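Tripartite terminase subunit 3 (Human herpesvirus 5, PDB 3N4P) probably supplies the nuclease activity of the herpesvirus terminase, the molecular motor that packages viral DNA into capsids, through this C-terminal domain. Local coordinates at residues 47-50 against 51-54; 54-57 against 58-61; 86-89 against 90-93; 118-121 against 122-126; 197-201 against 202-206. One frame throughout, in Å; residues are numbered along the deposited sequence.

Interaction 1: residues 47-50 against 51-54; sequences RYST and LNTN. With MG (magnesium ion), chain E.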
loop_
_atom_site.group_PDB
_atom_site.type_symbol
_atom_site.label_atom_id
_atom_site.label_comp_id
_atom_site.label_asym_id
_atom_site.label_seq_id
_atom_site.Cartn_x
_atom_site.Cartn_y
_atom_site.Cartn_z
ATOM N N ARG B 47 0.581 -0.501 -1.397
ATOM C CA ARG B 47 0.993 -1.888 -1.596
ATOM C C ARG B 47 0.710 -2.683 -0.331
ATOM O O ARG B 47 0.893 -2.150 0.749
ATOM C CB ARG B 47 2.518 -1.964 -1.930
ATOM C CG ARG B 47 2.874 -0.963 -3.023
ATOM C CD ARG B 47 4.309 -1.027 -3.392
ATOM N NE ARG B 47 4.621 0.070 -4.303
ATOM C CZ ARG B 47 5.794 0.174 -4.935
ATOM N NH1 ARG B 47 6.722 -0.764 -4.760
ATOM N NH2 ARG B 47 6.049 1.215 -5.742
ATOM N N TYR B 48 0.290 -3.944 -0.463
ATOM C CA TYR B 48 -0.014 -4.839 0.653
ATOM C C TYR B 48 1.229 -5.384 1.409
ATOM O O TYR B 48 2.155 -5.947 0.817
ATOM C CB TYR B 48 -0.832 -6.009 0.089
ATOM C CG TYR B 48 -2.294 -5.717 -0.001
ATOM C CD1 TYR B 48 -2.937 -5.574 -1.222
ATOM C CD2 TYR B 48 -3.048 -5.554 1.159
ATOM C CE1 TYR B 48 -4.377 -5.241 -1.281
ATOM C CE2 TYR B 48 -4.443 -5.260 1.115
ATOM C CZ TYR B 48 -5.081 -5.115 -0.112
ATOM O OH TYR B 48 -6.417 -4.770 -0.133
ATOM N N SER B 49 1.246 -5.251 2.718
ATOM C CA SER B 49 2.327 -5.671 3.579
ATOM C C SER B 49 1.834 -6.910 4.260
ATOM O O SER B 49 1.466 -6.899 5.440
ATOM C CB SER B 49 2.545 -4.646 4.650
ATOM O OG SER B 49 3.558 -3.749 4.278
ATOM N N THR B 50 1.779 -7.965 3.477
ATOM C CA THR B 50 1.455 -9.287 3.915
ATOM C C THR B 50 2.208 -9.740 5.210
ATOM O O THR B 50 1.658 -10.467 6.043
ATOM C CB THR B 50 1.851 -10.179 2.711
ATOM O OG1 THR B 50 0.660 -10.586 2.018
ATOM C CG2 THR B 50 2.650 -11.267 3.096
ATOM N N LEU B 51 3.432 -9.249 5.394
ATOM C CA LEU B 51 4.249 -9.592 6.548
ATOM C C LEU B 51 3.758 -8.943 7.826
ATOM O O LEU B 51 4.168 -9.336 8.900
ATOM C CB LEU B 51 5.709 -9.191 6.303
ATOM C CG LEU B 51 6.379 -9.961 5.159
ATOM C CD1 LEU B 51 7.673 -9.221 4.693
ATOM C CD2 LEU B 51 6.630 -11.416 5.586
ATOM N N ASN B 52 2.871 -7.956 7.713
ATOM C CA ASN B 52 2.266 -7.301 8.866
ATOM C C ASN B 52 1.196 -8.131 9.555
ATOM O O ASN B 52 0.667 -7.713 10.587
ATOM C CB ASN B 52 1.660 -5.951 8.464
ATOM C CG ASN B 52 2.695 -4.815 8.452
ATOM O OD1 ASN B 52 3.695 -4.881 9.165
ATOM N ND2 ASN B 52 2.439 -3.757 7.660
ATOM N N THR B 53 0.856 -9.303 8.998
ATOM C CA THR B 53 -0.215 -10.105 9.609
ATOM C C THR B 53 0.049 -11.617 9.574
ATOM O O THR B 53 0.783 -12.075 8.728
ATOM C CB THR B 53 -1.585 -9.813 8.952
ATOM O OG1 THR B 53 -2.583 -10.491 9.694
ATOM C CG2 THR B 53 -1.632 -10.373 7.544
ATOM N N ASN B 54 -0.573 -12.352 10.491
ATOM C CA ASN B 54 -0.607 -13.819 10.512
ATOM C C ASN B 54 -2.014 -14.346 10.324
ATOM O O ASN B 54 -2.325 -15.469 10.737
ATOM C CB ASN B 54 -0.177 -14.355 11.872
ATOM C CG ASN B 54 1.229 -13.997 12.223
ATOM O OD1 ASN B 54 2.093 -13.819 11.341
ATOM N ND2 ASN B 54 1.494 -13.911 13.535
HETATM MG MG MG E . 0.116 -6.589 12.460
#
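Ser49 and Thr50 meet Asn52 and Thr53 in a tight turn in which a backbone carbonyl holds a metal: Asn52 O lies 2.2 Å from a magnesium ion. Asp44 of the second subunit binds the same ion, which thus ties two copies of the domain together and is distinct from the magnesium site of the nuclease centre. The motif is a short 3-10 turn that follows the short strand 46-48. Two successive bonds of the 3-10 kind build it, from Asn52 N to Ser49 O (2.9 Å) and from Thr53 N to Thr50 O (3.3 Å), both fairly straight at about 157° and 160°. Asn52 folds back over the start of the turn because its CG stands beside its own backbone N (chi1 -84°). Its amide nitrogen ND2 then comes to 3.1 Å from Ser49 CB, nearer to that carbon than to the hydroxyl, which is 3.6 Å away (ND2 to OG). The side chain of Thr50 turns to the other side, into the protein, and packs on Phe59, His128 and Tyr130. Ahead of the turn, Arg47 and Tyr48 pair antiparallel with a strand of the second subunit, so the sheet continues across the interface and the ion is a second, separate link between the subunits. At the far end the hydroxyl of Thr53 accepts a hydrogen bond from Ala55 N, an ST turn that leads the chain onward. The methyl Thr53 CG2 meanwhile rests 3.6 Å from Thr50 O, the same carbonyl oxygen that its backbone N-H reaches.

Interaction 2: residues 54-57 against 58-61; sequences NAYD and YFGK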
loop_
_atom_site.group_PDB
_atom_site.type_symbol
_atom_site.label_atom_id
_atom_site.label_comp_id
_atom_site.label_asym_id
_atom_site.label_seq_id
_atom_site.Cartn_x
_atom_site.Cartn_y
_atom_site.Cartn_z
ATOM N N ASN B 54 -0.573 -12.352 10.491
ATOM C CA ASN B 54 -0.607 -13.819 10.512
ATOM C C ASN B 54 -2.014 -14.346 10.324
ATOM O O ASN B 54 -2.325 -15.469 10.737
ATOM C CB ASN B 54 -0.177 -14.355 11.872
ATOM C CG ASN B 54 1.229 -13.997 12.223
ATOM O OD1 ASN B 54 2.093 -13.819 11.341
ATOM N ND2 ASN B 54 1.494 -13.911 13.535
ATOM N N ALA B 55 -2.876 -13.531 9.742
ATOM C CA ALA B 55 -4.257 -13.933 9.561
ATOM C C ALA B 55 -4.486 -14.031 8.059
ATOM O O ALA B 55 -4.617 -12.985 7.366
ATOM C CB ALA B 55 -5.235 -12.883 10.220
ATOM N N TYR B 56 -4.565 -15.279 7.590
ATOM C CA TYR B 56 -4.515 -15.622 6.175
ATOM C C TYR B 56 -5.835 -16.088 5.592
ATOM O O TYR B 56 -5.896 -16.479 4.425
ATOM C CB TYR B 56 -3.483 -16.731 5.962
ATOM C CG TYR B 56 -2.085 -16.339 6.427
ATOM C CD1 TYR B 56 -1.272 -17.247 7.111
ATOM C CD2 TYR B 56 -1.585 -15.040 6.196
ATOM C CE1 TYR B 56 -0.021 -16.873 7.556
ATOM C CE2 TYR B 56 -0.337 -14.664 6.639
ATOM C CZ TYR B 56 0.440 -15.591 7.319
ATOM O OH TYR B 56 1.683 -15.232 7.763
ATOM N N ASP B 57 -6.890 -16.054 6.395
ATOM C CA ASP B 57 -8.164 -16.643 5.993
ATOM C C ASP B 57 -8.559 -16.191 4.597
ATOM O O ASP B 57 -8.998 -17.008 3.807
ATOM C CB ASP B 57 -9.265 -16.304 7.010
ATOM C CG ASP B 57 -8.720 -16.203 8.442
ATOM O OD1 ASP B 57 -7.957 -15.207 8.699
ATOM O OD2 ASP B 57 -9.041 -17.107 9.267
ATOM N N TYR B 58 -8.330 -14.915 4.287
ATOM C CA TYR B 58 -8.745 -14.299 3.023
ATOM C C TYR B 58 -7.760 -14.329 1.855
ATOM O O TYR B 58 -8.083 -13.827 0.785
ATOM C CB TYR B 58 -9.251 -12.855 3.287
ATOM C CG TYR B 58 -10.506 -12.904 4.133
ATOM C CD1 TYR B 58 -11.757 -12.976 3.524
ATOM C CD2 TYR B 58 -10.436 -13.020 5.529
ATOM C CE1 TYR B 58 -12.928 -13.084 4.287
ATOM C CE2 TYR B 58 -11.610 -13.151 6.312
ATOM C CZ TYR B 58 -12.844 -13.168 5.671
ATOM O OH TYR B 58 -14.012 -13.282 6.385
ATOM N N PHE B 59 -6.579 -14.923 2.025
ATOM C CA PHE B 59 -5.659 -15.049 0.880
ATOM C C PHE B 59 -5.900 -16.283 0.055
ATOM O O PHE B 59 -6.165 -17.373 0.582
ATOM C CB PHE B 59 -4.191 -15.033 1.331
ATOM C CG PHE B 59 -3.745 -13.699 1.832
ATOM C CD1 PHE B 59 -4.037 -13.298 3.142
ATOM C CD2 PHE B 59 -3.064 -12.835 1.005
ATOM C CE1 PHE B 59 -3.644 -12.044 3.622
ATOM C CE2 PHE B 59 -2.662 -11.583 1.474
ATOM C CZ PHE B 59 -2.993 -11.175 2.795
ATOM N N GLY B 60 -5.764 -16.158 -1.251
ATOM C CA GLY B 60 -5.747 -17.391 -2.030
ATOM C C GLY B 60 -4.501 -18.217 -1.657
ATOM O O GLY B 60 -3.471 -17.650 -1.330
ATOM N N LYS B 61 -4.605 -19.559 -1.675
ATOM C CA LYS B 61 -3.462 -20.389 -1.321
ATOM C C LYS B 61 -2.662 -20.860 -2.531
ATOM O O LYS B 61 -1.658 -21.580 -2.403
ATOM C CB LYS B 61 -3.900 -21.544 -0.414
ATOM C CG LYS B 61 -4.721 -20.974 0.729
ATOM C CD LYS B 61 -4.927 -21.987 1.820
ATOM C CE LYS B 61 -5.192 -21.223 3.108
ATOM N NZ LYS B 61 -6.110 -22.013 4.004
#
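Phe59 turns its ring back toward Tyr56 across a type I beta turn that runs from Tyr56 to Phe59. The backbone closes the turn with one bond, Phe59 N to Tyr56 O, 2.9 Å long and nearly straight (163°). Side-chain torsions decide the rest. With CG anti to its carbonyl carbon (chi1 -70°), Phe59 lays the edge of its ring against the preceding chain: CD1 is 3.9 Å from Tyr56 O, which lies in the ring plane, and CE1 is 4.0 Å from Ala55 O, also at the edge. The same CD1 meets the edge of the Tyr56 ring at CD2, 4.3 Å away. Tyr56 itself (chi1 -59°) bends over the chain before it, one face of its ring covering Asn54 C at 4.0 Å above the plane. At the corner of the turn Asp57 CB approaches Tyr58 CD2 (3.8 Å), oblique to the ring; the Tyr58 ring is also engaged by Arg89 in a cation-pi contact. The buried Phe59 ring also meets the rings of Tyr88 and Tyr130, joining the loop between strands 46-48 and 62-67 to the hairpin 80-100. Around Phe59 the contact is one of ring edges and carbonyl oxygens; its weakly positive C-H edge facing two such oxygens probably adds a mild electrostatic attraction to its apolar packing.

Interaction 3: residues 86-89 against 90-93; sequences GAYR and HQFL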
loop_
_atom_site.group_PDB
_atom_site.type_symbol
_atom_site.label_atom_id
_atom_site.label_comp_id
_atom_site.label_asym_id
_atom_site.label_seq_id
_atom_site.Cartn_x
_atom_site.Cartn_y
_atom_site.Cartn_z
ATOM N N GLY B 86 -1.494 -14.023 -6.751
ATOM C CA GLY B 86 -2.380 -14.822 -5.885
ATOM C C GLY B 86 -3.576 -13.943 -5.514
ATOM O O GLY B 86 -3.471 -12.708 -5.547
ATOM N N ALA B 87 -4.663 -14.549 -5.076
ATOM C CA ALA B 87 -5.826 -13.796 -4.755
ATOM C C ALA B 87 -5.770 -13.223 -3.344
ATOM O O ALA B 87 -5.181 -13.815 -2.428
ATOM C CB ALA B 87 -7.062 -14.625 -4.991
ATOM N N TYR B 88 -6.406 -12.054 -3.188
ATOM C CA TYR B 88 -6.736 -11.570 -1.856
ATOM C C TYR B 88 -8.129 -10.999 -1.868
ATOM O O TYR B 88 -8.348 -10.013 -2.554
ATOM C CB TYR B 88 -5.705 -10.542 -1.348
ATOM C CG TYR B 88 -6.175 -9.912 -0.086
ATOM C CD1 TYR B 88 -6.259 -10.667 1.088
ATOM C CD2 TYR B 88 -6.636 -8.575 -0.057
ATOM C CE1 TYR B 88 -6.731 -10.108 2.241
ATOM C CE2 TYR B 88 -7.124 -8.030 1.106
ATOM C CZ TYR B 88 -7.172 -8.808 2.255
ATOM O OH TYR B 88 -7.672 -8.298 3.443
ATOM N N ARG B 89 -9.043 -11.601 -1.087
ATOM C CA ARG B 89 -10.485 -11.368 -1.178
ATOM C C ARG B 89 -10.833 -11.301 -2.643
ATOM O O ARG B 89 -10.488 -12.191 -3.359
ATOM C CB ARG B 89 -10.934 -10.071 -0.392
ATOM C CG ARG B 89 -10.325 -9.979 1.026
ATOM C CD ARG B 89 -10.727 -8.742 1.893
ATOM N NE ARG B 89 -11.535 -9.173 3.042
ATOM C CZ ARG B 89 -11.114 -9.406 4.295
ATOM N NH1 ARG B 89 -9.847 -9.233 4.647
ATOM N NH2 ARG B 89 -12.003 -9.788 5.212
ATOM N N HIS B 90 -11.389 -10.181 -3.090
ATOM C CA HIS B 90 -11.706 -9.966 -4.497
ATOM C C HIS B 90 -10.546 -9.343 -5.341
ATOM O O HIS B 90 -10.713 -9.106 -6.533
ATOM C CB HIS B 90 -13.035 -9.161 -4.608
ATOM C CG HIS B 90 -12.966 -7.786 -4.009
ATOM N ND1 HIS B 90 -11.933 -7.374 -3.186
ATOM C CD2 HIS B 90 -13.784 -6.709 -4.144
ATOM C CE1 HIS B 90 -12.106 -6.103 -2.858
ATOM N NE2 HIS B 90 -13.218 -5.670 -3.431
ATOM N N GLN B 91 -9.357 -9.145 -4.756
ATOM C CA GLN B 91 -8.205 -8.559 -5.468
ATOM C C GLN B 91 -7.183 -9.592 -5.846
ATOM O O GLN B 91 -7.250 -10.751 -5.423
ATOM C CB GLN B 91 -7.562 -7.457 -4.634
ATOM C CG GLN B 91 -8.593 -6.272 -4.360
ATOM C CD GLN B 91 -8.092 -5.294 -3.319
ATOM O OE1 GLN B 91 -7.898 -5.663 -2.174
ATOM N NE2 GLN B 91 -7.884 -4.051 -3.708
ATOM N N PHE B 92 -6.227 -9.147 -6.652
ATOM C CA PHE B 92 -5.099 -9.952 -7.098
ATOM C C PHE B 92 -3.846 -9.235 -6.824
ATOM O O PHE B 92 -3.689 -8.052 -7.186
ATOM C CB PHE B 92 -5.281 -10.230 -8.573
ATOM C CG PHE B 92 -6.686 -10.731 -8.871
ATOM C CD1 PHE B 92 -7.007 -12.079 -8.699
ATOM C CD2 PHE B 92 -7.685 -9.844 -9.240
ATOM C CE1 PHE B 92 -8.327 -12.570 -8.932
ATOM C CE2 PHE B 92 -9.032 -10.307 -9.463
ATOM C CZ PHE B 92 -9.330 -11.705 -9.308
ATOM N N LEU B 93 -2.957 -9.967 -6.177
ATOM C CA LEU B 93 -1.757 -9.442 -5.596
ATOM C C LEU B 93 -0.515 -9.890 -6.370
ATOM O O LEU B 93 -0.394 -11.058 -6.685
ATOM C CB LEU B 93 -1.704 -10.040 -4.217
ATOM C CG LEU B 93 -1.392 -9.113 -3.080
ATOM C CD1 LEU B 93 -2.719 -9.016 -2.413
ATOM C CD2 LEU B 93 -0.482 -9.797 -2.181
#
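Gly86 to Tyr88 and Gln91 to Leu93 are joined first of all by backbone bonds. Gly86 and Leu93 form one hydrogen-bonded antiparallel pair, with Gly86 N to Leu93 O at 3.2 Å and Leu93 N to Gly86 O at 2.9 Å. Tyr88 and Gln91 form the next and shorter one, with Tyr88 N to Gln91 O at 2.7 Å and Gln91 N to Tyr88 O at 2.6 Å. Between them Ala87 and Phe92 make a non-hydrogen-bonded pair, Phe92 CA and Ala87 CA each directing a C-H at a carbonyl oxygen opposite. This is a two-residue beta hairpin closed by a type II' turn, in which Arg89 takes up a positive phi (41°) and His90 follows. Its strands, 80-88 and 91-100, are antiparallel neighbours in the mixed central sheet of an RNase H-like nuclease fold. On the face bearing Tyr88 and Leu93, Leu93 CD1 touches Tyr88 CB diagonally at 3.5 Å; on the other, Ala87 CB meets Phe92 CD1 loosely (4.5 Å). Gln91 lies alongside Tyr88, pointing the same way with its amide plane turned 42° from the ring, and sets OE1 at the ring edge, 3.8 Å from CD2. In that amide OE1 is paired with the hydroxyl of Tyr48 and NE2 with the carbonyl of Gly202. The polar contact of Tyr88 runs to its neighbour: Arg89 passes CG over one ring face, bends at chi3, and brings NH1 to 2.7 Å from Tyr88 OH, with the oxygen in the guanidinium plane. The same hydroxyl is hydrogen-bonded to Glu42 of the second subunit.

Interaction 4: residues 118-121 against 122-126; sequences AHMI and ISVLS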
loop_
_atom_site.group_PDB
_atom_site.type_symbol
_atom_site.label_atom_id
_atom_site.label_comp_id
_atom_site.label_asym_id
_atom_site.label_seq_id
_atom_site.Cartn_x
_atom_site.Cartn_y
_atom_site.Cartn_z
ATOM N N ALA B 118 12.452 -20.135 -11.129
ATOM C CA ALA B 118 12.399 -20.942 -9.965
ATOM C C ALA B 118 12.881 -20.209 -8.735
ATOM O O ALA B 118 12.309 -20.388 -7.674
ATOM C CB ALA B 118 13.299 -22.246 -10.163
ATOM N N HIS B 119 14.002 -19.500 -8.842
ATOM C CA HIS B 119 14.511 -18.703 -7.745
ATOM C C HIS B 119 13.457 -17.676 -7.274
ATOM O O HIS B 119 13.223 -17.483 -6.057
ATOM C CB HIS B 119 15.753 -18.001 -8.262
ATOM C CG HIS B 119 16.562 -17.333 -7.216
ATOM N ND1 HIS B 119 16.477 -17.666 -5.877
ATOM C CD2 HIS B 119 17.477 -16.340 -7.302
ATOM C CE1 HIS B 119 17.321 -16.912 -5.186
ATOM N NE2 HIS B 119 17.940 -16.102 -6.026
ATOM N N MET B 120 12.757 -17.037 -8.195
ATOM C CA MET B 120 11.724 -16.103 -7.733
ATOM C C MET B 120 10.611 -16.841 -6.950
ATOM O O MET B 120 10.175 -16.362 -5.898
ATOM C CB MET B 120 11.090 -15.386 -8.897
ATOM C CG MET B 120 9.724 -14.639 -8.497
ATOM S SD MET B 120 8.699 -14.349 -9.935
ATOM C CE MET B 120 7.894 -15.910 -10.241
ATOM N N ILE B 121 10.111 -17.944 -7.500
ATOM C CA ILE B 121 9.068 -18.783 -6.878
ATOM C C ILE B 121 9.403 -19.288 -5.453
ATOM O O ILE B 121 8.545 -19.193 -4.568
ATOM C CB ILE B 121 8.753 -20.011 -7.789
ATOM C CG1 ILE B 121 7.945 -19.544 -9.019
ATOM C CG2 ILE B 121 8.004 -21.158 -7.011
ATOM C CD1 ILE B 121 8.247 -20.594 -10.232
ATOM N N ILE B 122 10.611 -19.801 -5.262
ATOM C CA ILE B 122 11.106 -20.239 -3.970
ATOM C C ILE B 122 11.139 -19.076 -2.972
ATOM O O ILE B 122 10.697 -19.245 -1.832
ATOM C CB ILE B 122 12.468 -20.937 -4.131
ATOM C CG1 ILE B 122 12.325 -22.211 -4.991
ATOM C CG2 ILE B 122 13.217 -21.280 -2.749
ATOM C CD1 ILE B 122 13.754 -22.498 -5.725
ATOM N N SER B 123 11.609 -17.883 -3.369
ATOM C CA SER B 123 11.581 -16.775 -2.416
ATOM C C SER B 123 10.146 -16.401 -2.053
ATOM O O SER B 123 9.885 -16.066 -0.912
ATOM C CB SER B 123 12.281 -15.538 -2.959
ATOM O OG SER B 123 13.639 -15.894 -3.225
ATOM N N VAL B 124 9.251 -16.397 -3.037
ATOM C CA VAL B 124 7.884 -16.056 -2.799
ATOM C C VAL B 124 7.255 -17.057 -1.840
ATOM O O VAL B 124 6.545 -16.627 -0.919
ATOM C CB VAL B 124 7.067 -16.029 -4.056
ATOM C CG1 VAL B 124 5.495 -15.928 -3.717
ATOM C CG2 VAL B 124 7.455 -14.853 -4.936
ATOM N N LEU B 125 7.477 -18.362 -2.052
ATOM C CA LEU B 125 6.869 -19.361 -1.185
ATOM C C LEU B 125 7.361 -19.164 0.243
ATOM O O LEU B 125 6.592 -19.199 1.181
ATOM C CB LEU B 125 7.221 -20.815 -1.656
ATOM C CG LEU B 125 6.470 -21.137 -2.959
ATOM C CD1 LEU B 125 6.860 -22.492 -3.395
ATOM C CD2 LEU B 125 4.923 -21.007 -2.823
ATOM N N SER B 126 8.655 -18.938 0.369
ATOM C CA SER B 126 9.320 -18.594 1.615
ATOM C C SER B 126 8.705 -17.401 2.361
ATOM O O SER B 126 8.559 -17.440 3.591
ATOM C CB SER B 126 10.731 -18.195 1.256
ATOM O OG SER B 126 11.568 -18.439 2.339
#
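The carbonyl oxygens of Ala118 to Ile121 accept hydrogen bonds from the N-H groups of Ile122 to Leu125. Ile122 N reaches Ala118 O at 3.0 Å and almost straight (170°), Ser123 N reaches His119 O at 3.2 Å, Val124 N meets Met120 O at 3.0 Å, and Leu125 N meets Ile121 O at 2.9 Å. This regular alpha-helical pattern belongs to helix 109-127, which follows strand 91-100 and lies against the central sheet of the RNase H-like domain. Met120 and Val124 look toward strands 91-100 and 204-211, whereas Ala118, Ile121 and Ile122 pack on helix 144-161. Apolar contacts follow the same four-residue spacing. Ile121 and Leu125 run side by side, CG2 of the first 4.0 Å from CD1 of the second, Met120 CG meets Val124 CG2 at 4.2 Å, and Ala118 CB lies 4.5 Å from Ile122 CD1. Side chain meets backbone where Ile122, keeping CG1 beside its own backbone N (chi1 -63°), carries CD1 back to 3.2 Å from Ala118 O. Of the polar side chains, Ser123 OG is hydrogen-bonded to the hydroxyl of Tyr213, and the ring of Tyr213 stacks on His119, one turn back along the helix.

Interaction 5: residues 197-201 against 202-206; sequences SRFNS and GYIKA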
loop_
_atom_site.group_PDB
_atom_site.type_symbol
_atom_site.label_atom_id
_atom_site.label_comp_id
_atom_site.label_asym_id
_atom_site.label_seq_id
_atom_site.Cartn_x
_atom_site.Cartn_y
_atom_site.Cartn_z
ATOM N N SER B 197 -9.622 -3.307 -17.277
ATOM C CA SER B 197 -10.815 -2.986 -16.517
ATOM C C SER B 197 -10.581 -3.220 -15.025
ATOM O O SER B 197 -10.969 -2.376 -14.216
ATOM C CB SER B 197 -12.033 -3.767 -17.033
ATOM O OG SER B 197 -13.045 -3.746 -16.057
ATOM N N ARG B 198 -9.964 -4.350 -14.662
ATOM C CA ARG B 198 -9.585 -4.599 -13.258
ATOM C C ARG B 198 -8.645 -3.591 -12.633
ATOM O O ARG B 198 -8.813 -3.233 -11.459
ATOM C CB ARG B 198 -8.981 -6.022 -13.038
ATOM C CG ARG B 198 -10.107 -7.063 -13.049
ATOM C CD ARG B 198 -9.553 -8.490 -13.116
ATOM N NE ARG B 198 -10.567 -9.469 -12.699
ATOM C CZ ARG B 198 -10.324 -10.785 -12.543
ATOM N NH1 ARG B 198 -9.128 -11.260 -12.768
ATOM N NH2 ARG B 198 -11.272 -11.628 -12.139
ATOM N N PHE B 199 -7.623 -3.188 -13.382
ATOM C CA PHE B 199 -6.642 -2.211 -12.920
ATOM C C PHE B 199 -7.359 -0.897 -12.634
ATOM O O PHE B 199 -7.283 -0.374 -11.524
ATOM C CB PHE B 199 -5.585 -2.007 -13.997
ATOM C CG PHE B 199 -4.405 -1.303 -13.521
ATOM C CD1 PHE B 199 -3.347 -2.009 -12.933
ATOM C CD2 PHE B 199 -4.309 0.060 -13.652
ATOM C CE1 PHE B 199 -2.240 -1.339 -12.484
ATOM C CE2 PHE B 199 -3.168 0.742 -13.177
ATOM C CZ PHE B 199 -2.150 0.041 -12.593
ATOM N N ASN B 200 -8.113 -0.389 -13.610
ATOM C CA ASN B 200 -8.882 0.848 -13.434
ATOM C C ASN B 200 -9.801 0.806 -12.266
ATOM O O ASN B 200 -10.043 1.833 -11.623
ATOM C CB ASN B 200 -9.667 1.230 -14.697
ATOM C CG ASN B 200 -8.774 1.925 -15.725
ATOM O OD1 ASN B 200 -7.701 2.377 -15.368
ATOM N ND2 ASN B 200 -9.191 1.984 -16.981
ATOM N N SER B 201 -10.329 -0.363 -11.937
ATOM C CA SER B 201 -11.174 -0.322 -10.756
ATOM C C SER B 201 -10.498 -0.752 -9.449
ATOM O O SER B 201 -11.206 -1.014 -8.467
ATOM C CB SER B 201 -12.589 -0.931 -10.977
ATOM O OG SER B 201 -12.532 -2.188 -11.572
ATOM N N GLY B 202 -9.155 -0.755 -9.394
ATOM C CA GLY B 202 -8.524 -1.021 -8.115
ATOM C C GLY B 202 -8.305 -2.509 -7.831
ATOM O O GLY B 202 -7.825 -2.883 -6.750
ATOM N N TYR B 203 -8.523 -3.381 -8.803
ATOM C CA TYR B 203 -8.406 -4.819 -8.480
ATOM C C TYR B 203 -7.039 -5.466 -8.502
ATOM O O TYR B 203 -6.905 -6.650 -8.085
ATOM C CB TYR B 203 -9.371 -5.630 -9.338
ATOM C CG TYR B 203 -10.807 -5.368 -8.945
ATOM C CD1 TYR B 203 -11.540 -4.366 -9.512
ATOM C CD2 TYR B 203 -11.384 -6.101 -7.943
ATOM C CE1 TYR B 203 -12.871 -4.123 -9.105
ATOM C CE2 TYR B 203 -12.683 -5.903 -7.549
ATOM C CZ TYR B 203 -13.413 -4.918 -8.120
ATOM O OH TYR B 203 -14.679 -4.746 -7.658
ATOM N N ILE B 204 -6.062 -4.748 -9.049
ATOM C CA ILE B 204 -4.699 -5.254 -9.277
ATOM C C ILE B 204 -3.749 -4.532 -8.344
ATOM O O ILE B 204 -3.563 -3.344 -8.468
ATOM C CB ILE B 204 -4.169 -4.995 -10.705
ATOM C CG1 ILE B 204 -5.179 -5.374 -11.795
ATOM C CG2 ILE B 204 -2.682 -5.745 -10.925
ATOM C CD1 ILE B 204 -5.459 -6.920 -11.920
ATOM N N LYS B 205 -3.061 -5.281 -7.469
ATOM C CA LYS B 205 -2.263 -4.638 -6.437
ATOM C C LYS B 205 -0.939 -5.348 -6.350
ATOM O O LYS B 205 -0.826 -6.540 -6.712
ATOM C CB LYS B 205 -3.006 -4.677 -5.101
ATOM C CG LYS B 205 -4.182 -3.598 -5.007
ATOM C CD LYS B 205 -3.622 -2.350 -4.362
ATOM C CE LYS B 205 -4.539 -1.178 -4.389
ATOM N NZ LYS B 205 -3.670 -0.020 -4.579
ATOM N N ALA B 206 0.066 -4.603 -5.898
ATOM C CA ALA B 206 1.406 -5.113 -5.666
ATOM C C ALA B 206 1.475 -5.315 -4.189
ATOM O O ALA B 206 0.757 -4.662 -3.424
ATOM C CB ALA B 206 2.381 -4.093 -6.037
#
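A Schellman motif ends helix 187-200 here and turns the chain into strand 204-211. The turn lies in the region 185-205, which is required for interaction with UL56 and for DNA packaging. Its two defining bonds are Tyr203 N to Arg198 O (2.7 Å) and Gly202 N to Phe199 O (2.9 Å), with Gly202 at a positive phi of 87°. Without a side chain, Gly202 can adopt these angles free of a clash with the carbonyl of Ser201. The apolar half of the motif brings Arg198 CB to 3.7 Å from Tyr203 CB, the two side chains then parting at about a right angle. Ile204 packs against the last turn: its CD1 meets Arg198 CB at 3.8 Å, and its CB lies 3.8 Å from Phe199 CD1. Phe199, whose CG stands anti to its backbone N (chi1 -166°), crosses Ile204 nearly at right angles and also meets Phe43 edge-to-face. Ser201 holds its hydroxyl between backbone N and carbonyl carbon, where OG bonds to Ser197 O at 3.1 Å. Ser201 OG also lies in the plane of the Tyr203 ring, at its edge, 3.2 Å from Tyr203 CE1. Through their backbones Tyr203 and Lys205 also bond to Phe92 on strand 91-100. The carbonyls of Ser197, Arg198 and Phe199 thus all find donors at the helix end: Ser197 O takes them from opposite faces, Ser201 N and OG, while Arg198 O and Phe199 O are served by the reversing chain.

Overall arrangement
The five contacts follow one another along the chain, interactions 1 and 2 sharing Asn54. Interactions 1 and 2, 2 and 3, and 3 and 5 lie about 10 Å apart between centres and touch: Thr50 packs on Phe59, the loop 54-61 bonds to the hairpin through Gly60 and Tyr58, and strands 91-100 and 204-211 are sheet neighbours. Tyr48 of interaction 1 also meets interaction 3, at Gln91, and interaction 5, at Ala206. Interaction 4 stands apart on helix 109-127, its centre about 17 to 24 Å from the others and its atoms touching none of them. Interactions 1, 2 and 3 reach the second subunit, so this side of the nuclease domain contributes to the contact between the two copies in the assembly, away from the predicted catalytic residues.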